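Local coordinates for protein elongation factor G (Thermus thermophilus, PDB 2DY1) that binds GTP with a magnesium ion and probably acts as a GTPase in the elongation stage of protein synthesis, at residues 285-290 against 304-309; 314-319 against 360-365. All coordinates share one frame; numbering follows the deposited sequence.

Contact 1: 285-290 against 304-309; sequences LAKVFK and RLYRGR
Leu285 meets Tyr306 and Arg307 at a classic beta bulge in the antiparallel hairpin formed by strands 285-294 and 298-307, within elongation factor G domain 2. The evidence is the shared acceptor: Leu285 O takes Tyr306 N at 2.8 Å and also Arg307 N, both in its carbonyl plane. Beyond the bulge the regular ladder resumes, with Lys287 and Arg304 as a hydrogen-bonded pair; Arg304 N to Lys287 O is the straightest bond, at 163°.

At the bulge the Tyr306 side chain points toward the first strand. With CG anti to the carbonyl carbon (chi1 -67°), the ring passes beside Leu285 and Ala286 and brings CE2 to 3.7 Å from Lys287 CB, which lies at the ring edge. Lys287 and Tyr306 run obliquely to one another, and both leave the hairpin at their polar ends: Tyr306 OH bonds to Glu96 O, while Lys287 NZ reaches Glu96 and Pro374 O. One face of the tyrosine ring carries Arg304 CG, 3.5 Å above the plane and toward the rim. Arg304 bends at chi2 (65°), which lays its guanidinium against Tyr306 CD1; NE bonds to Leu305 O from well above that carbonyl's plane, and the other nitrogens reach Asp99 and Ala97 O. Were Tyr306 an alanine, Glu96 O would probably lose its hydroxyl partner and a gap would open beside Lys287 CB and the Arg304 chain.

On the other face of the hairpin, Ala286 CB lies 4.2 Å from Leu305 CD1 in a non-hydrogen-bonded pair. Back on the face of Leu285 and Lys287, the Arg307 guanidinium, whose NE is bonded to Pro283 O, turns one face to Leu285, with NH2 4.1 Å from Leu285 CB.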
loop_
_atom_site.group_PDB
_atom_site.type_symbol
_atom_site.label_atom_id
_atom_site.label_comp_id
_atom_site.label_asym_id
_atom_site.label_seq_id
_atom_site.Cartn_x
_atom_site.Cartn_y
_atom_site.Cartn_z
ATOM N N LEU A 285 -22.898 1.621 12.205
ATOM C CA LEU A 285 -22.133 1.970 11.007
ATOM C C LEU A 285 -20.828 1.245 11.237
ATOM O O LEU A 285 -20.213 1.404 12.288
ATOM C CB LEU A 285 -21.869 3.470 10.897
ATOM C CG LEU A 285 -20.919 3.869 9.750
ATOM C CD1 LEU A 285 -21.509 3.478 8.383
ATOM C CD2 LEU A 285 -20.645 5.362 9.822
ATOM N N ALA A 286 -20.441 0.415 10.271
ATOM C CA ALA A 286 -19.223 -0.386 10.386
ATOM C C ALA A 286 -18.569 -0.584 9.027
ATOM O O ALA A 286 -19.147 -0.302 7.976
ATOM C CB ALA A 286 -19.562 -1.754 10.980
ATOM N N LYS A 287 -17.353 -1.103 9.051
ATOM C CA LYS A 287 -16.645 -1.346 7.808
ATOM C C LYS A 287 -15.677 -2.512 7.981
ATOM O O LYS A 287 -15.097 -2.673 9.052
ATOM C CB LYS A 287 -15.865 -0.088 7.411
ATOM C CG LYS A 287 -15.102 -0.218 6.126
ATOM C CD LYS A 287 -14.578 1.145 5.657
ATOM C CE LYS A 287 -13.812 1.007 4.367
ATOM N NZ LYS A 287 -13.399 2.328 3.835
ATOM N N VAL A 288 -15.523 -3.326 6.937
ATOM C CA VAL A 288 -14.566 -4.446 6.977
ATOM C C VAL A 288 -13.245 -3.772 6.571
ATOM O O VAL A 288 -13.089 -3.368 5.416
ATOM C CB VAL A 288 -14.930 -5.514 5.932
ATOM C CG1 VAL A 288 -13.861 -6.599 5.884
ATOM C CG2 VAL A 288 -16.285 -6.154 6.284
ATOM N N PHE A 289 -12.306 -3.637 7.513
ATOM C CA PHE A 289 -11.051 -2.956 7.188
ATOM C C PHE A 289 -9.948 -3.895 6.757
ATOM O O PHE A 289 -8.953 -3.460 6.202
ATOM C CB PHE A 289 -10.583 -2.051 8.349
ATOM C CG PHE A 289 -10.107 -2.789 9.561
ATOM C CD1 PHE A 289 -8.740 -3.054 9.741
ATOM C CD2 PHE A 289 -11.012 -3.172 10.553
ATOM C CE1 PHE A 289 -8.294 -3.702 10.928
ATOM C CE2 PHE A 289 -10.588 -3.806 11.714
ATOM C CZ PHE A 289 -9.225 -4.071 11.905
ATOM N N LYS A 290 -10.115 -5.172 7.061
ATOM C CA LYS A 290 -9.140 -6.177 6.606
ATOM C C LYS A 290 -9.749 -7.555 6.665
ATOM O O LYS A 290 -10.770 -7.790 7.338
ATOM C CB LYS A 290 -7.845 -6.167 7.443
ATOM C CG LYS A 290 -8.010 -6.673 8.857
ATOM C CD LYS A 290 -6.673 -6.961 9.557
ATOM C CE LYS A 290 -6.139 -8.342 9.137
ATOM N NZ LYS A 290 -4.682 -8.529 9.486
ATOM N N ARG A 304 -14.716 -2.865 11.969
ATOM C CA ARG A 304 -14.662 -1.784 12.949
ATOM C C ARG A 304 -16.100 -1.282 13.070
ATOM O O ARG A 304 -16.737 -0.982 12.055
ATOM C CB ARG A 304 -13.788 -0.632 12.470
ATOM C CG ARG A 304 -14.073 0.696 13.232
ATOM C CD ARG A 304 -13.706 0.619 14.715
ATOM N NE ARG A 304 -14.395 1.678 15.463
ATOM C CZ ARG A 304 -14.008 2.945 15.551
ATOM N NH1 ARG A 304 -12.896 3.374 14.954
ATOM N NH2 ARG A 304 -14.788 3.810 16.205
ATOM N N LEU A 305 -16.601 -1.209 14.298
ATOM C CA LEU A 305 -17.945 -0.674 14.544
ATOM C C LEU A 305 -17.701 0.785 14.918
ATOM O O LEU A 305 -17.184 1.088 15.995
ATOM C CB LEU A 305 -18.615 -1.432 15.698
ATOM C CG LEU A 305 -20.053 -1.014 16.059
ATOM C CD1 LEU A 305 -20.966 -1.182 14.849
ATOM C CD2 LEU A 305 -20.543 -1.871 17.217
ATOM N N TYR A 306 -18.062 1.682 14.015
ATOM C CA TYR A 306 -17.839 3.108 14.230
ATOM C C TYR A 306 -18.876 3.754 15.093
ATOM O O TYR A 306 -18.588 4.694 15.834
ATOM C CB TYR A 306 -17.822 3.859 12.890
ATOM C CG TYR A 306 -16.658 3.532 11.961
ATOM C CD1 TYR A 306 -15.360 3.923 12.279
ATOM C CD2 TYR A 306 -16.874 2.877 10.745
ATOM C CE1 TYR A 306 -14.292 3.688 11.405
ATOM C CE2 TYR A 306 -15.800 2.626 9.855
ATOM C CZ TYR A 306 -14.520 3.041 10.198
ATOM O OH TYR A 306 -13.484 2.820 9.308
ATOM N N ARG A 307 -20.095 3.244 14.995
ATOM C CA ARG A 307 -21.203 3.852 15.718
ATOM C C ARG A 307 -22.213 2.784 15.962
ATOM O O ARG A 307 -22.295 1.840 15.192
ATOM C CB ARG A 307 -21.839 4.936 14.836
ATOM C CG ARG A 307 -22.859 5.857 15.532
ATOM C CD ARG A 307 -23.321 6.938 14.555
ATOM N NE ARG A 307 -24.015 6.371 13.399
ATOM C CZ ARG A 307 -24.128 6.975 12.224
ATOM N NH1 ARG A 307 -23.590 8.174 12.037
ATOM N NH2 ARG A 307 -24.778 6.376 11.238
ATOM N N GLY A 308 -22.967 2.941 17.042
ATOM C CA GLY A 308 -24.013 1.988 17.349
ATOM C C GLY A 308 -23.608 0.885 18.289
ATOM O O GLY A 308 -22.476 0.817 18.753
ATOM N N ARG A 309 -24.555 0.008 18.576
ATOM C CA ARG A 309 -24.313 -1.086 19.475
ATOM C C ARG A 309 -24.869 -2.353 18.839
ATOM O O ARG A 309 -25.822 -2.307 18.057
ATOM C CB ARG A 309 -24.987 -0.781 20.824
ATOM C CG ARG A 309 -24.875 -1.860 21.878
ATOM C CD ARG A 309 -25.239 -1.314 23.258
ATOM N NE ARG A 309 -25.340 -2.389 24.240
ATOM C CZ ARG A 309 -26.384 -3.207 24.337
ATOM N NH1 ARG A 309 -27.420 -3.062 23.520
ATOM N NH2 ARG A 309 -26.385 -4.183 25.234
#

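Contact 2: 314-319 against 360-365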
loop_
_atom_site.group_PDB
_atom_site.type_symbol
_atom_site.label_atom_id
_atom_site.label_comp_id
_atom_site.label_asym_id
_atom_site.label_seq_id
_atom_site.Cartn_x
_atom_site.Cartn_y
_atom_site.Cartn_z
ATOM N N ASP A 314 -28.041 -9.981 15.987
ATOM C CA ASP A 314 -28.345 -8.797 15.182
ATOM C C ASP A 314 -27.841 -8.958 13.757
ATOM O O ASP A 314 -27.032 -9.839 13.468
ATOM C CB ASP A 314 -27.707 -7.551 15.797
ATOM C CG ASP A 314 -28.393 -7.121 17.068
ATOM O OD1 ASP A 314 -27.929 -6.151 17.695
ATOM O OD2 ASP A 314 -29.415 -7.751 17.435
ATOM N N SER A 315 -28.341 -8.106 12.873
ATOM C CA SER A 315 -27.963 -8.106 11.466
ATOM C C SER A 315 -27.603 -6.699 11.013
ATOM O O SER A 315 -28.077 -5.710 11.576
ATOM C CB SER A 315 -29.129 -8.594 10.588
ATOM O OG SER A 315 -29.338 -9.979 10.719
ATOM N N LEU A 316 -26.766 -6.618 9.979
ATOM C CA LEU A 316 -26.368 -5.352 9.386
ATOM C C LEU A 316 -26.659 -5.434 7.894
ATOM O O LEU A 316 -26.542 -6.507 7.298
ATOM C CB LEU A 316 -24.868 -5.121 9.572
ATOM C CG LEU A 316 -24.388 -4.882 11.000
ATOM C CD1 LEU A 316 -22.869 -4.992 11.078
ATOM C CD2 LEU A 316 -24.860 -3.500 11.435
ATOM N N GLN A 317 -27.043 -4.309 7.298
ATOM C CA GLN A 317 -27.294 -4.261 5.864
ATOM C C GLN A 317 -25.932 -4.103 5.181
ATOM O O GLN A 317 -24.994 -3.602 5.781
ATOM C CB GLN A 317 -28.170 -3.051 5.525
ATOM C CG GLN A 317 -28.581 -2.995 4.071
ATOM C CD GLN A 317 -29.450 -4.169 3.678
ATOM O OE1 GLN A 317 -30.660 -4.166 3.916
ATOM N NE2 GLN A 317 -28.837 -5.193 3.090
ATOM N N SER A 318 -25.832 -4.535 3.931
ATOM C CA SER A 318 -24.589 -4.396 3.173
ATOM C C SER A 318 -24.979 -4.467 1.719
ATOM O O SER A 318 -26.113 -4.847 1.395
ATOM C CB SER A 318 -23.614 -5.524 3.470
ATOM O OG SER A 318 -23.880 -6.676 2.681
ATOM N N GLU A 319 -24.045 -4.127 0.841
ATOM C CA GLU A 319 -24.344 -4.157 -0.586
ATOM C C GLU A 319 -24.654 -5.574 -1.061
ATOM O O GLU A 319 -25.244 -5.760 -2.127
ATOM C CB GLU A 319 -23.173 -3.581 -1.384
ATOM C CG GLU A 319 -22.895 -2.105 -1.119
ATOM C CD GLU A 319 -23.991 -1.174 -1.644
ATOM O OE1 GLU A 319 -24.874 -1.642 -2.393
ATOM O OE2 GLU A 319 -23.943 0.029 -1.321
ATOM N N MET A 360 -15.881 -3.219 2.521
ATOM C CA MET A 360 -17.340 -3.316 2.569
ATOM C C MET A 360 -17.903 -2.537 3.758
ATOM O O MET A 360 -17.448 -2.689 4.895
ATOM C CB MET A 360 -17.709 -4.794 2.678
ATOM C CG MET A 360 -19.130 -5.157 2.352
ATOM S SD MET A 360 -19.179 -6.952 2.236
ATOM C CE MET A 360 -18.400 -7.194 0.938
ATOM N N VAL A 361 -18.911 -1.709 3.492
ATOM C CA VAL A 361 -19.554 -0.916 4.535
ATOM C C VAL A 361 -20.807 -1.652 5.006
ATOM O O VAL A 361 -21.499 -2.310 4.212
ATOM C CB VAL A 361 -19.924 0.472 3.976
ATOM C CG1 VAL A 361 -20.521 1.352 5.090
ATOM C CG2 VAL A 361 -18.665 1.140 3.381
ATOM N N LEU A 362 -21.071 -1.594 6.308
ATOM C CA LEU A 362 -22.239 -2.253 6.882
ATOM C C LEU A 362 -22.998 -1.217 7.695
ATOM O O LEU A 362 -22.402 -0.348 8.328
ATOM C CB LEU A 362 -21.801 -3.412 7.778
ATOM C CG LEU A 362 -20.819 -4.358 7.084
ATOM C CD1 LEU A 362 -19.999 -5.104 8.125
ATOM C CD2 LEU A 362 -21.564 -5.293 6.193
ATOM N N TRP A 363 -24.321 -1.311 7.704
ATOM C CA TRP A 363 -25.074 -0.302 8.422
ATOM C C TRP A 363 -26.474 -0.769 8.774
ATOM O O TRP A 363 -26.917 -1.823 8.346
ATOM C CB TRP A 363 -25.230 0.941 7.520
ATOM C CG TRP A 363 -26.095 0.691 6.275
ATOM C CD1 TRP A 363 -27.452 0.886 6.154
ATOM C CD2 TRP A 363 -25.662 0.152 5.015
ATOM N NE1 TRP A 363 -27.884 0.497 4.903
ATOM C CE2 TRP A 363 -26.808 0.045 4.182
ATOM C CE3 TRP A 363 -24.420 -0.251 4.508
ATOM C CZ2 TRP A 363 -26.744 -0.448 2.870
ATOM C CZ3 TRP A 363 -24.356 -0.743 3.194
ATOM C CH2 TRP A 363 -25.511 -0.835 2.394
ATOM N N GLN A 364 -27.153 0.071 9.551
ATOM C CA GLN A 364 -28.572 -0.118 9.829
ATOM C C GLN A 364 -29.166 1.246 9.475
ATOM O O GLN A 364 -28.483 2.267 9.552
ATOM C CB GLN A 364 -28.850 -0.471 11.287
ATOM C CG GLN A 364 -28.571 -1.919 11.571
ATOM C CD GLN A 364 -28.998 -2.322 12.959
ATOM O OE1 GLN A 364 -29.501 -1.497 13.728
ATOM N NE2 GLN A 364 -28.803 -3.590 13.291
ATOM N N GLY A 365 -30.416 1.259 9.036
ATOM C CA GLY A 365 -31.032 2.526 8.680
ATOM C C GLY A 365 -30.597 3.003 7.305
ATOM O O GLY A 365 -30.333 2.195 6.404
HETATM O O HOH W 1 -21.494 -3.288 1.726
#
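Part of the beta-barrel of domain 2 is closed by a single antiparallel bridge, Gln317 with Trp363, which joins segment 314-319, on edge strand 314-316, to edge strand 361-363. Its hydrogen-bonded character rests on a reciprocal pair: Gln317 N to Trp363 O at 2.7 Å and Trp363 N to Gln317 O at 3.1 Å. The same Gln317 O receives a CA-H...O contact from Leu362.

Trp363 folds its indole back over the opposing backbone because CG sits between the backbone N and the carbonyl carbon (chi1 66°). Gln317 CB then rests over one face in a CH-pi contact, 3.8 Å from the centroid of the five-membered ring, and CG approaches the six-membered ring at CZ2. Ser318 N lies over the same face, toward the rim. The Gln317 chain runs alongside the indole in the same direction, its amide plane turned 48° from the ring; NE2 bonds to Ser318 O.

Leu316 and Leu362 cross at about a right angle, with Leu316 CD1 3.8 Å from Leu362 CB. Packing is tight where Ser318 CB meets Leu362 CD2 at 3.4 Å. At one end, the extended Gln364 side chain carries NE2 to Ser315 O, 2.8 Å away, with the acceptor close to the amide plane. At the other, a water accepts from Glu319 N and donates to Val361 O.

Val323 of strand 323-332 touches the side chains of both Ser318 and Leu362. Strand 361-363 is the outer neighbour of strand 285-294, through backbone bonds such as Leu362 with Ala286, while strand 314-316 pairs with strand 323-332. Each is an outermost strand of its own four-stranded antiparallel sheet, and the bridge thereby links the two sheets.

In the fold
Contacts 1 and 2 follow one another along the chain, and their centres are 9 Å apart within domain 2. Strand 285-294 connects them: one edge pairs with 304-307 in contact 1, and the other receives 361-363 of contact 2. Direct links are probable hydrogen bonds, from Leu362 N to Ala286 O at 2.9 Å and from Val288 N to Met360 O at 2.9 Å. Contact 1 is the one near the nucleotide domain, its polar ends reaching the end of helix 88-97 in the GTP-binding domain; the Phe289 side chain lies about 11 Å from that of Thr61, a magnesium ligand. Contact 2 is structural packing within domain 2, remote from the GTP and magnesium site.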